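Probable copper-exporting P-type ATPase A (Archaeoglobus fulgidus, PDB 3FRY) probably exports copper across the cell membrane at the expense of ATP, its C-terminal heavy-metal-associated domain, the part crystallised here, serving to bind metal. Local coordinates at residues A[17-22]-A[61-66]; A[24-29]-A[55-60]; A[33-38]-A[43-48]. One frame throughout, in Å; residues are numbered along the deposited sequence.

Contact 1: A[17-22]-A[61-66]; sequences HHCVAR and AGYQAK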
ATOM      1  N   HIS A  17       8.135   2.047   0.942  1.00 19.95           N
ATOM      2  CA  HIS A  17       8.495   3.418   0.627  1.00 19.50           C
ATOM      3  C   HIS A  17       9.951   3.504   0.190  1.00 19.59           C
ATOM      4  O   HIS A  17      10.306   4.381  -0.596  1.00 21.16           O
ATOM      5  CB  HIS A  17       8.263   4.337   1.833  1.00 20.78           C
ATOM      6  CG  HIS A  17       6.848   4.808   1.963  1.00 22.35           C
ATOM      7  ND1 HIS A  17       5.935   4.212   2.807  1.00 22.18           N
ATOM      8  CD2 HIS A  17       6.175   5.791   1.318  1.00 22.26           C
ATOM      9  CE1 HIS A  17       4.762   4.803   2.674  1.00 23.02           C
ATOM     10  NE2 HIS A  17       4.881   5.765   1.777  1.00 22.74           N
ATOM     11  N   HIS A  18      10.790   2.592   0.683  1.00 19.78           N
ATOM     12  CA  HIS A  18      12.208   2.616   0.325  1.00 20.26           C
ATOM     13  C   HIS A  18      12.421   2.258  -1.137  1.00 19.77           C
ATOM     14  O   HIS A  18      13.499   2.476  -1.691  1.00 19.97           O
ATOM     15  CB  HIS A  18      13.045   1.699   1.258  1.00 19.54           C
ATOM     16  CG  HIS A  18      12.815   0.223   1.082  1.00 19.34           C
ATOM     17  ND1 HIS A  18      13.256  -0.478  -0.020  1.00 21.91           N
ATOM     18  CD2 HIS A  18      12.267  -0.697   1.912  1.00 16.50           C
ATOM     19  CE1 HIS A  18      12.996  -1.763   0.140  1.00 19.26           C
ATOM     20  NE2 HIS A  18      12.396  -1.923   1.306  1.00 20.96           N
ATOM     21  N   CYS A  19      11.367   1.741  -1.761  1.00 20.23           N
ATOM     22  CA  CYS A  19      11.392   1.350  -3.170  1.00 20.59           C
ATOM     23  C   CYS A  19      11.218   2.550  -4.111  1.00 20.65           C
ATOM     24  O   CYS A  19      11.595   2.501  -5.283  1.00 18.80           O
ATOM     25  CB  CYS A  19      10.251   0.358  -3.455  1.00 19.29           C
ATOM     26  SG  CYS A  19      10.396  -1.338  -2.789  1.00 22.16           S
ATOM     27  N   VAL A  20      10.637   3.624  -3.591  1.00 20.27           N
ATOM     28  CA  VAL A  20      10.356   4.815  -4.387  1.00 20.81           C
ATOM     29  C   VAL A  20      11.526   5.489  -5.100  1.00 21.61           C
ATOM     30  O   VAL A  20      11.395   5.903  -6.256  1.00 20.72           O
ATOM     31  CB  VAL A  20       9.634   5.878  -3.521  1.00 20.54           C
ATOM     32  CG1 VAL A  20       9.417   7.158  -4.311  1.00 19.05           C
ATOM     33  CG2 VAL A  20       8.308   5.327  -3.054  1.00 20.26           C
ATOM     34  N   ALA A  21      12.660   5.606  -4.419  1.00 20.56           N
ATOM     35  CA  ALA A  21      13.818   6.273  -5.000  1.00 20.73           C
ATOM     36  C   ALA A  21      14.283   5.678  -6.324  1.00 21.07           C
ATOM     37  O   ALA A  21      14.542   6.421  -7.278  1.00 19.74           O
ATOM     38  CB  ALA A  21      14.974   6.290  -3.990  1.00 22.78           C
ATOM     39  N   ARG A  22      14.399   4.352  -6.391  1.00 19.30           N
ATOM     40  CA  ARG A  22      14.838   3.704  -7.625  1.00 21.43           C
ATOM     41  C   ARG A  22      13.860   3.939  -8.759  1.00 20.11           C
ATOM     42  O   ARG A  22      14.269   4.060  -9.910  1.00 19.31           O
ATOM     43  CB  ARG A  22      15.015   2.192  -7.448  1.00 22.89           C
ATOM     44  CG  ARG A  22      16.430   1.753  -7.121  1.00 27.12           C
ATOM     45  CD  ARG A  22      16.635   0.257  -7.403  1.00 28.38           C
ATOM     46  NE  ARG A  22      16.815  -0.027  -8.828  1.00 31.12           N
ATOM     47  CZ  ARG A  22      16.948  -1.248  -9.343  1.00 33.40           C
ATOM     48  NH1 ARG A  22      16.917  -2.321  -8.561  1.00 33.41           N
ATOM     49  NH2 ARG A  22      17.123  -1.397 -10.648  1.00 34.76           N
ATOM     50  N   ALA A  61      13.073  -1.872 -13.001  1.00 24.94           N
ATOM     51  CA  ALA A  61      13.452  -1.548 -11.626  1.00 24.55           C
ATOM     52  C   ALA A  61      12.801  -2.550 -10.690  1.00 23.14           C
ATOM     53  O   ALA A  61      13.083  -2.569  -9.491  1.00 24.98           O
ATOM     54  CB  ALA A  61      13.009  -0.129 -11.263  1.00 25.58           C
ATOM     55  N   GLY A  62      11.904  -3.364 -11.239  1.00 23.66           N
ATOM     56  CA  GLY A  62      11.240  -4.380 -10.443  1.00 22.29           C
ATOM     57  C   GLY A  62       9.772  -4.161 -10.113  1.00 22.15           C
ATOM     58  O   GLY A  62       9.228  -4.853  -9.255  1.00 20.63           O
ATOM     59  N   TYR A  63       9.116  -3.223 -10.790  1.00 21.22           N
ATOM     60  CA  TYR A  63       7.706  -2.966 -10.503  1.00 21.89           C
ATOM     61  C   TYR A  63       6.839  -2.967 -11.752  1.00 22.96           C
ATOM     62  O   TYR A  63       7.271  -3.392 -12.821  1.00 23.28           O
ATOM     63  CB  TYR A  63       7.570  -1.632  -9.757  1.00 21.65           C
ATOM     64  CG  TYR A  63       8.557  -1.527  -8.617  1.00 22.36           C
ATOM     65  CD1 TYR A  63       9.819  -0.970  -8.817  1.00 17.71           C
ATOM     66  CD2 TYR A  63       8.269  -2.081  -7.362  1.00 22.52           C
ATOM     67  CE1 TYR A  63      10.776  -0.968  -7.808  1.00 20.34           C
ATOM     68  CE2 TYR A  63       9.227  -2.088  -6.336  1.00 20.84           C
ATOM     69  CZ  TYR A  63      10.481  -1.528  -6.571  1.00 21.74           C
ATOM     70  OH  TYR A  63      11.451  -1.541  -5.583  1.00 19.85           O
ATOM     71  N   GLN A  64       5.603  -2.513 -11.609  1.00 25.20           N
ATOM     72  CA  GLN A  64       4.701  -2.450 -12.746  1.00 25.84           C
ATOM     73  C   GLN A  64       4.132  -1.051 -12.859  1.00 25.48           C
ATOM     74  O   GLN A  64       3.838  -0.404 -11.855  1.00 22.88           O
ATOM     75  CB  GLN A  64       3.562  -3.460 -12.598  1.00 30.85           C
ATOM     76  CG  GLN A  64       2.682  -3.555 -13.832  1.00 35.94           C
ATOM     77  CD  GLN A  64       3.481  -3.816 -15.103  1.00 41.56           C
ATOM     78  OE1 GLN A  64       4.251  -2.961 -15.561  1.00 40.97           O
ATOM     79  NE2 GLN A  64       3.304  -5.003 -15.677  1.00 43.92           N
ATOM     80  N   ALA A  65       3.999  -0.581 -14.094  1.00 23.86           N
ATOM     81  CA  ALA A  65       3.462   0.743 -14.352  1.00 25.23           C
ATOM     82  C   ALA A  65       2.463   0.645 -15.488  1.00 25.01           C
ATOM     83  O   ALA A  65       2.641  -0.138 -16.422  1.00 25.55           O
ATOM     84  CB  ALA A  65       4.583   1.712 -14.719  1.00 24.23           C
ATOM     85  N   LYS A  66       1.419   1.453 -15.403  1.00 24.79           N
ATOM     86  CA  LYS A  66       0.378   1.460 -16.411  1.00 26.14           C
ATOM     87  C   LYS A  66      -0.059   2.900 -16.618  1.00 23.17           C
ATOM     88  O   LYS A  66      -0.163   3.658 -15.659  1.00 21.03           O
ATOM     89  CB  LYS A  66      -0.801   0.622 -15.916  1.00 29.92           C
ATOM     90  CG  LYS A  66      -1.784   0.177 -16.980  1.00 37.31           C
ATOM     91  CD  LYS A  66      -2.758  -0.858 -16.399  1.00 40.23           C
ATOM     92  CE  LYS A  66      -2.014  -2.082 -15.861  1.00 39.93           C
ATOM     93  NZ  LYS A  66      -2.911  -3.063 -15.185  1.00 41.50           N
TER
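Tyr63, Arg22, Ala61 and Cys19 make this contact, which sets the segment leading into helix 20-29 against the turn between helix 51-60 and strand 64-67. Tyr63 has CG beside its backbone N, anti to the carbonyl carbon (chi1 -47°), and its ring extends to Cys19. Tyr63 CZ comes 3.6 Å from Cys19 CB, which approaches the ring obliquely. Cys19 SG is 4.9 Å from the Tyr63 ring centroid, 73° off the normal, a sulfur-aromatic contact at the edge. The sulfur sits too close to the hydroxyl in the model, so detail there is doubtful. The same sulfur is joined to Cys16 in a disulfide, in the Cys-X-X-Cys sequence typical of metal binding in heavy-metal-associated domains. Farther along, in the helix, the Arg22 chain bends at chi3 and lays one guanidinium face over Ala61. Arg22 NH2 is 3.8 Å from Ala61 CA, and Ala61 O lies above the plane. Gly62 follows with positive phi, a Schellman motif ending helix 51-60. The contact is van der Waals packing, a guanidinium laid on the Ala61 backbone and a cysteine against the phenol end of Tyr63; with both cysteines oxidised, their sulfurs are not available here as a thiolate pair for copper.

Contact 2: A[24-29]-A[55-60]; sequences KKALEE and IKAVEA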
ATOM      1  N   LYS A  24      11.960   6.593  -9.167  1.00 18.16           N
ATOM      2  CA  LYS A  24      12.187   7.964  -9.610  1.00 18.96           C
ATOM      3  C   LYS A  24      13.401   8.025 -10.531  1.00 17.12           C
ATOM      4  O   LYS A  24      13.335   8.610 -11.613  1.00 17.15           O
ATOM      5  CB  LYS A  24      12.409   8.892  -8.411  1.00 19.34           C
ATOM      6  CG  LYS A  24      12.586  10.350  -8.808  1.00 22.68           C
ATOM      7  CD  LYS A  24      12.627  11.282  -7.599  1.00 26.00           C
ATOM      8  CE  LYS A  24      12.640  12.739  -8.051  1.00 30.09           C
ATOM      9  NZ  LYS A  24      12.504  13.705  -6.921  1.00 32.36           N
ATOM     10  N   LYS A  25      14.498   7.403 -10.098  1.00 17.49           N
ATOM     11  CA  LYS A  25      15.745   7.378 -10.862  1.00 20.16           C
ATOM     12  C   LYS A  25      15.587   6.689 -12.208  1.00 18.89           C
ATOM     13  O   LYS A  25      16.062   7.185 -13.227  1.00 18.15           O
ATOM     14  CB  LYS A  25      16.850   6.662 -10.072  1.00 22.38           C
ATOM     15  CG  LYS A  25      17.352   7.411  -8.856  1.00 31.92           C
ATOM     16  CD  LYS A  25      18.493   6.647  -8.187  1.00 35.14           C
ATOM     17  CE  LYS A  25      19.180   7.484  -7.117  1.00 36.74           C
ATOM     18  NZ  LYS A  25      18.238   7.897  -6.042  1.00 39.52           N
ATOM     19  N   ALA A  26      14.942   5.528 -12.205  1.00 18.52           N
ATOM     20  CA  ALA A  26      14.729   4.784 -13.444  1.00 18.55           C
ATOM     21  C   ALA A  26      13.937   5.641 -14.441  1.00 18.50           C
ATOM     22  O   ALA A  26      14.249   5.671 -15.635  1.00 18.80           O
ATOM     23  CB  ALA A  26      13.986   3.481 -13.146  1.00 19.13           C
ATOM     24  N   LEU A  27      12.911   6.335 -13.951  1.00 16.79           N
ATOM     25  CA  LEU A  27      12.111   7.197 -14.813  1.00 15.35           C
ATOM     26  C   LEU A  27      12.959   8.338 -15.374  1.00 15.00           C
ATOM     27  O   LEU A  27      12.849   8.673 -16.550  1.00 14.95           O
ATOM     28  CB  LEU A  27      10.910   7.766 -14.047  1.00 13.96           C
ATOM     29  CG  LEU A  27       9.746   6.796 -13.822  1.00 13.03           C
ATOM     30  CD1 LEU A  27       8.775   7.367 -12.794  1.00  9.46           C
ATOM     31  CD2 LEU A  27       9.046   6.542 -15.149  1.00 13.26           C
ATOM     32  N   GLU A  28      13.799   8.940 -14.538  1.00 16.30           N
ATOM     33  CA  GLU A  28      14.656  10.030 -15.005  1.00 19.27           C
ATOM     34  C   GLU A  28      15.648   9.486 -16.026  1.00 20.93           C
ATOM     35  O   GLU A  28      15.950  10.145 -17.024  1.00 18.65           O
ATOM     36  CB  GLU A  28      15.404  10.670 -13.831  1.00 21.38           C
ATOM     37  CG  GLU A  28      14.473  11.241 -12.773  1.00 24.76           C
ATOM     38  CD  GLU A  28      15.205  11.685 -11.525  1.00 29.20           C
ATOM     39  OE1 GLU A  28      16.089  10.932 -11.052  1.00 31.98           O
ATOM     40  OE2 GLU A  28      14.888  12.775 -11.011  1.00 29.53           O
ATOM     41  N   GLU A  29      16.144   8.278 -15.780  1.00 20.55           N
ATOM     42  CA  GLU A  29      17.085   7.654 -16.702  1.00 23.74           C
ATOM     43  C   GLU A  29      16.417   7.365 -18.041  1.00 22.52           C
ATOM     44  O   GLU A  29      17.077   7.355 -19.079  1.00 24.34           O
ATOM     45  CB  GLU A  29      17.641   6.353 -16.117  1.00 27.20           C
ATOM     46  CG  GLU A  29      18.646   6.546 -14.991  1.00 34.01           C
ATOM     47  CD  GLU A  29      19.829   7.405 -15.405  1.00 40.00           C
ATOM     48  OE1 GLU A  29      20.248   7.320 -16.583  1.00 42.63           O
ATOM     49  OE2 GLU A  29      20.348   8.158 -14.549  1.00 42.60           O
ATOM     50  N   ILE A  55       7.588   3.129 -18.986  1.00 19.32           N
ATOM     51  CA  ILE A  55       6.971   1.966 -18.371  1.00 23.19           C
ATOM     52  C   ILE A  55       7.947   0.813 -18.243  1.00 24.75           C
ATOM     53  O   ILE A  55       7.982   0.141 -17.211  1.00 25.44           O
ATOM     54  CB  ILE A  55       5.710   1.517 -19.162  1.00 24.01           C
ATOM     55  CG1 ILE A  55       4.575   2.517 -18.912  1.00 23.91           C
ATOM     56  CG2 ILE A  55       5.283   0.109 -18.737  1.00 25.27           C
ATOM     57  CD1 ILE A  55       3.300   2.239 -19.706  1.00 24.56           C
ATOM     58  N   LYS A  56       8.750   0.591 -19.281  1.00 24.19           N
ATOM     59  CA  LYS A  56       9.726  -0.492 -19.246  1.00 25.30           C
ATOM     60  C   LYS A  56      10.815  -0.238 -18.208  1.00 23.17           C
ATOM     61  O   LYS A  56      11.376  -1.176 -17.652  1.00 21.01           O
ATOM     62  CB  LYS A  56      10.361  -0.694 -20.629  1.00 28.40           C
ATOM     63  CG  LYS A  56       9.411  -1.309 -21.644  1.00 32.89           C
ATOM     64  CD  LYS A  56      10.133  -1.706 -22.926  1.00 37.55           C
ATOM     65  CE  LYS A  56       9.167  -2.318 -23.937  1.00 39.56           C
ATOM     66  NZ  LYS A  56       8.477  -3.539 -23.408  1.00 41.96           N
ATOM     67  N   ALA A  57      11.121   1.032 -17.959  1.00 22.68           N
ATOM     68  CA  ALA A  57      12.140   1.376 -16.971  1.00 19.04           C
ATOM     69  C   ALA A  57      11.611   1.040 -15.575  1.00 17.75           C
ATOM     70  O   ALA A  57      12.354   0.573 -14.716  1.00 18.06           O
ATOM     71  CB  ALA A  57      12.487   2.858 -17.062  1.00 19.23           C
ATOM     72  N   VAL A  58      10.324   1.278 -15.349  1.00 17.08           N
ATOM     73  CA  VAL A  58       9.742   0.964 -14.049  1.00 18.87           C
ATOM     74  C   VAL A  58       9.713  -0.550 -13.848  1.00 20.59           C
ATOM     75  O   VAL A  58       9.977  -1.049 -12.754  1.00 19.95           O
ATOM     76  CB  VAL A  58       8.304   1.517 -13.918  1.00 19.17           C
ATOM     77  CG1 VAL A  58       7.713   1.098 -12.581  1.00 15.73           C
ATOM     78  CG2 VAL A  58       8.318   3.048 -14.029  1.00 17.98           C
ATOM     79  N   GLU A  59       9.391  -1.282 -14.908  1.00 21.70           N
ATOM     80  CA  GLU A  59       9.348  -2.740 -14.823  1.00 24.43           C
ATOM     81  C   GLU A  59      10.750  -3.285 -14.552  1.00 24.27           C
ATOM     82  O   GLU A  59      10.924  -4.178 -13.728  1.00 24.27           O
ATOM     83  CB  GLU A  59       8.792  -3.331 -16.119  1.00 27.07           C
ATOM     84  CG  GLU A  59       7.428  -2.775 -16.506  1.00 31.62           C
ATOM     85  CD  GLU A  59       6.865  -3.411 -17.766  1.00 35.94           C
ATOM     86  OE1 GLU A  59       7.611  -3.543 -18.761  1.00 35.61           O
ATOM     87  OE2 GLU A  59       5.669  -3.772 -17.766  1.00 39.38           O
ATOM     88  N   ALA A  60      11.747  -2.736 -15.242  1.00 25.56           N
ATOM     89  CA  ALA A  60      13.131  -3.167 -15.065  1.00 25.30           C
ATOM     90  C   ALA A  60      13.618  -2.906 -13.638  1.00 26.21           C
ATOM     91  O   ALA A  60      14.483  -3.626 -13.128  1.00 25.98           O
ATOM     92  CB  ALA A  60      14.032  -2.451 -16.065  1.00 25.71           C
TER
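This is helix-to-helix packing between the two helices of a ferredoxin-like heavy-metal-associated domain. Helix 20-29 meets helix 51-60 through small residues, and larger ones fill in beside them. Ala26 and Ala57 lie at the closest approach, with CA atoms 5.5 Å apart. Each points its methyl toward the other helix and meets backbone there. Ala57 CB is 3.6 Å from Ala26 O, and Ala26 CB is 3.7 Å from Ala57 O. The two methyls stand farther from each other, with Ala26 CB to Ala57 CB at 4.2 Å. The second pair is Leu27 with Val58, both buried. Leu27 turns its CD2 branch to Val58 CG2, at 3.7 Å, and the two side chains cross obliquely. Val58 CG1 is anti to the backbone N (chi1 177°), which puts the CG2 methyl beside Leu27. Leu27 also packs on Val34 of strand 33-37, while Val58 also touches Tyr63. On the second subunit, Leu9 packs against Leu27 and Leu11 against Val58, so that chain helps cover this core. The paired alanines let the backbones come close. The contact is held by dispersion and by burial of apolar groups, and its fit depends on shape rather than on charge.

Contact 3: A[33-38]-A[43-48]; sequences KVEKVD and VVAGNK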
ATOM      1  N   LYS A  33      10.807  13.744 -16.636  1.00 16.81           N
ATOM      2  CA  LYS A  33      11.108  14.698 -15.575  1.00 15.60           C
ATOM      3  C   LYS A  33      10.060  14.378 -14.514  1.00 17.12           C
ATOM      4  O   LYS A  33       8.869  14.608 -14.715  1.00 15.73           O
ATOM      5  CB  LYS A  33      10.947  16.137 -16.080  1.00 17.46           C
ATOM      6  CG  LYS A  33      11.394  17.200 -15.086  1.00 18.74           C
ATOM      7  CD  LYS A  33      11.438  18.579 -15.736  1.00 21.21           C
ATOM      8  CE  LYS A  33      11.834  19.656 -14.738  1.00 20.74           C
ATOM      9  NZ  LYS A  33      10.882  19.746 -13.604  1.00 22.97           N
ATOM     10  N   VAL A  34      10.506  13.831 -13.392  1.00 14.93           N
ATOM     11  CA  VAL A  34       9.592  13.428 -12.338  1.00 16.99           C
ATOM     12  C   VAL A  34       9.095  14.587 -11.495  1.00 18.66           C
ATOM     13  O   VAL A  34       9.889  15.360 -10.959  1.00 19.69           O
ATOM     14  CB  VAL A  34      10.262  12.386 -11.431  1.00 18.70           C
ATOM     15  CG1 VAL A  34       9.267  11.864 -10.410  1.00 18.62           C
ATOM     16  CG2 VAL A  34      10.809  11.244 -12.283  1.00 17.60           C
ATOM     17  N   GLU A  35       7.776  14.706 -11.395  1.00 18.84           N
ATOM     18  CA  GLU A  35       7.151  15.769 -10.612  1.00 23.19           C
ATOM     19  C   GLU A  35       6.786  15.192  -9.251  1.00 23.39           C
ATOM     20  O   GLU A  35       6.927  15.846  -8.223  1.00 24.60           O
ATOM     21  CB  GLU A  35       5.866  16.255 -11.288  1.00 23.90           C
ATOM     22  CG  GLU A  35       5.919  16.361 -12.805  1.00 31.02           C
ATOM     23  CD  GLU A  35       6.359  17.720 -13.305  1.00 34.90           C
ATOM     24  OE1 GLU A  35       7.508  18.125 -13.015  1.00 37.54           O
ATOM     25  OE2 GLU A  35       5.550  18.385 -13.997  1.00 33.82           O
ATOM     26  N   LYS A  36       6.312  13.953  -9.257  1.00 23.06           N
ATOM     27  CA  LYS A  36       5.911  13.305  -8.021  1.00 25.76           C
ATOM     28  C   LYS A  36       5.827  11.794  -8.165  1.00 24.90           C
ATOM     29  O   LYS A  36       5.421  11.272  -9.208  1.00 23.74           O
ATOM     30  CB  LYS A  36       4.548  13.853  -7.579  1.00 28.19           C
ATOM     31  CG  LYS A  36       3.930  13.147  -6.385  1.00 32.40           C
ATOM     32  CD  LYS A  36       2.570  13.741  -6.063  1.00 36.02           C
ATOM     33  CE  LYS A  36       1.864  12.957  -4.968  1.00 38.68           C
ATOM     34  NZ  LYS A  36       0.561  13.577  -4.598  1.00 40.56           N
ATOM     35  N   VAL A  37       6.231  11.096  -7.112  1.00 24.98           N
ATOM     36  CA  VAL A  37       6.164   9.646  -7.087  1.00 24.12           C
ATOM     37  C   VAL A  37       5.863   9.201  -5.664  1.00 24.36           C
ATOM     38  O   VAL A  37       6.470   9.692  -4.712  1.00 22.50           O
ATOM     39  CB  VAL A  37       7.488   8.990  -7.554  1.00 26.43           C
ATOM     40  CG1 VAL A  37       8.637   9.431  -6.657  1.00 28.45           C
ATOM     41  CG2 VAL A  37       7.350   7.467  -7.530  1.00 25.52           C
ATOM     42  N   ASP A  38       4.889   8.304  -5.530  1.00 23.75           N
ATOM     43  CA  ASP A  38       4.515   7.732  -4.241  1.00 24.08           C
ATOM     44  C   ASP A  38       4.221   6.254  -4.478  1.00 22.61           C
ATOM     45  O   ASP A  38       4.530   5.728  -5.551  1.00 22.72           O
ATOM     46  CB  ASP A  38       3.298   8.440  -3.610  1.00 25.23           C
ATOM     47  CG  ASP A  38       2.093   8.512  -4.538  1.00 27.87           C
ATOM     48  OD1 ASP A  38       1.822   7.544  -5.281  1.00 26.52           O
ATOM     49  OD2 ASP A  38       1.402   9.552  -4.505  1.00 33.04           O
ATOM     50  N   VAL A  43       4.025  10.819 -11.376  1.00 16.48           N
ATOM     51  CA  VAL A  43       3.549  11.895 -12.224  1.00 17.76           C
ATOM     52  C   VAL A  43       4.807  12.506 -12.804  1.00 17.24           C
ATOM     53  O   VAL A  43       5.710  12.896 -12.062  1.00 19.45           O
ATOM     54  CB  VAL A  43       2.758  12.944 -11.405  1.00 18.64           C
ATOM     55  CG1 VAL A  43       2.260  14.066 -12.314  1.00 18.42           C
ATOM     56  CG2 VAL A  43       1.574  12.262 -10.717  1.00 20.21           C
ATOM     57  N   VAL A  44       4.885  12.555 -14.127  1.00 16.80           N
ATOM     58  CA  VAL A  44       6.062  13.106 -14.782  1.00 17.38           C
ATOM     59  C   VAL A  44       5.725  14.040 -15.919  1.00 18.12           C
ATOM     60  O   VAL A  44       4.587  14.090 -16.393  1.00 20.35           O
ATOM     61  CB  VAL A  44       6.965  11.996 -15.396  1.00 18.11           C
ATOM     62  CG1 VAL A  44       7.257  10.908 -14.368  1.00 16.80           C
ATOM     63  CG2 VAL A  44       6.292  11.406 -16.638  1.00 17.69           C
ATOM     64  N   ALA A  45       6.732  14.796 -16.337  1.00 18.13           N
ATOM     65  CA  ALA A  45       6.606  15.671 -17.488  1.00 18.01           C
ATOM     66  C   ALA A  45       7.339  14.801 -18.500  1.00 17.59           C
ATOM     67  O   ALA A  45       8.516  14.491 -18.310  1.00 17.73           O
ATOM     68  CB  ALA A  45       7.355  16.983 -17.269  1.00 16.11           C
ATOM     69  N   GLY A  46       6.646  14.375 -19.551  1.00 16.63           N
ATOM     70  CA  GLY A  46       7.290  13.526 -20.533  1.00 18.36           C
ATOM     71  C   GLY A  46       6.689  13.589 -21.920  1.00 18.17           C
ATOM     72  O   GLY A  46       5.744  14.338 -22.176  1.00 18.29           O
ATOM     73  N   ASN A  47       7.257  12.799 -22.822  1.00 20.36           N
ATOM     74  CA  ASN A  47       6.792  12.728 -24.206  1.00 21.68           C
ATOM     75  C   ASN A  47       5.946  11.467 -24.364  1.00 22.37           C
ATOM     76  O   ASN A  47       6.409  10.375 -24.046  1.00 21.57           O
ATOM     77  CB  ASN A  47       7.995  12.671 -25.150  1.00 21.10           C
ATOM     78  CG  ASN A  47       8.897  13.888 -25.019  1.00 25.60           C
ATOM     79  OD1 ASN A  47       8.480  15.019 -25.287  1.00 25.82           O
ATOM     80  ND2 ASN A  47      10.139  13.662 -24.608  1.00 24.13           N
ATOM     81  N   LYS A  48       4.718  11.600 -24.858  1.00 26.37           N
ATOM     82  CA  LYS A  48       3.873  10.416 -25.007  1.00 29.63           C
ATOM     83  C   LYS A  48       4.515   9.385 -25.919  1.00 28.90           C
ATOM     84  O   LYS A  48       4.187   8.198 -25.858  1.00 27.61           O
ATOM     85  CB  LYS A  48       2.469  10.780 -25.512  1.00 32.54           C
ATOM     86  CG  LYS A  48       2.392  11.419 -26.877  1.00 35.35           C
ATOM     87  CD  LYS A  48       0.933  11.526 -27.302  1.00 36.87           C
ATOM     88  CE  LYS A  48       0.728  12.596 -28.355  1.00 37.67           C
ATOM     89  NZ  LYS A  48       0.941  13.964 -27.812  1.00 39.00           N
TER
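Strands 33-37 and 41-47 form a beta hairpin, and this contact is its antiparallel pairing, broken by a classic beta bulge. Lys33 and Ala45 make the hydrogen-bonded pair at one end. Lys33 N donates to Ala45 O at 2.9 Å, and Ala45 N returns a bond to Lys33 O at 2.7 Å. Val34 and Val44 come next as a non-hydrogen-bonded pair with CA atoms 4.3 Å apart. Their side chains cross at an angle, Val34 CG2 lying 4.1 Å from Val44 CG1. Val34 also packs on Lys24 of helix 20-29, so this face turns to the domain interior. The bulge follows. Glu35 and Lys36 both face Val43, and the register shifts by one residue. Val43 O is gripped by two donors, Glu35 N at 2.8 Å and Lys36 N at 3.1 Å, each tilted about 15° from the carbonyl plane. Val43 N gives a nearly straight bond to Lys36 O at 2.6 Å. Glu35, the extra residue, bends at chi2 (-91°) and runs back over the neighbouring strand, with Glu35 CG 3.8 Å from Val44 CA and OE2 near Ala45 CB. A long salt bridge links its carboxylate to Lys33. A strand of the second subunit pairs with Val43, Val44, Gly46 and Asn47 and carries the sheet across the interface. Ile7 of the second subunit packs on Val44, on the same face as Val34.

How the contacts relate
From the N terminus, strand 5-12 leads to the Cys-X-X-Cys segment and helix 20-29, where contacts 1 and 2 begin in turn. Strand 33-37 and strand 41-47 then close the short loop of contact 3. Helix 51-60 returns to helix 20-29 and closes contact 2 around that hairpin. Residues 61-66 finally close contact 1 around both, so the three loops nest and none cross. Val34 packs on Glu28, joining contact 3 to contact 2. Val20 on Val37 joins contact 3 to contact 1. Ala65 packs on Val58 between contacts 1 and 2. All three contacts touch the second subunit, as fits a domain-swapped dimer.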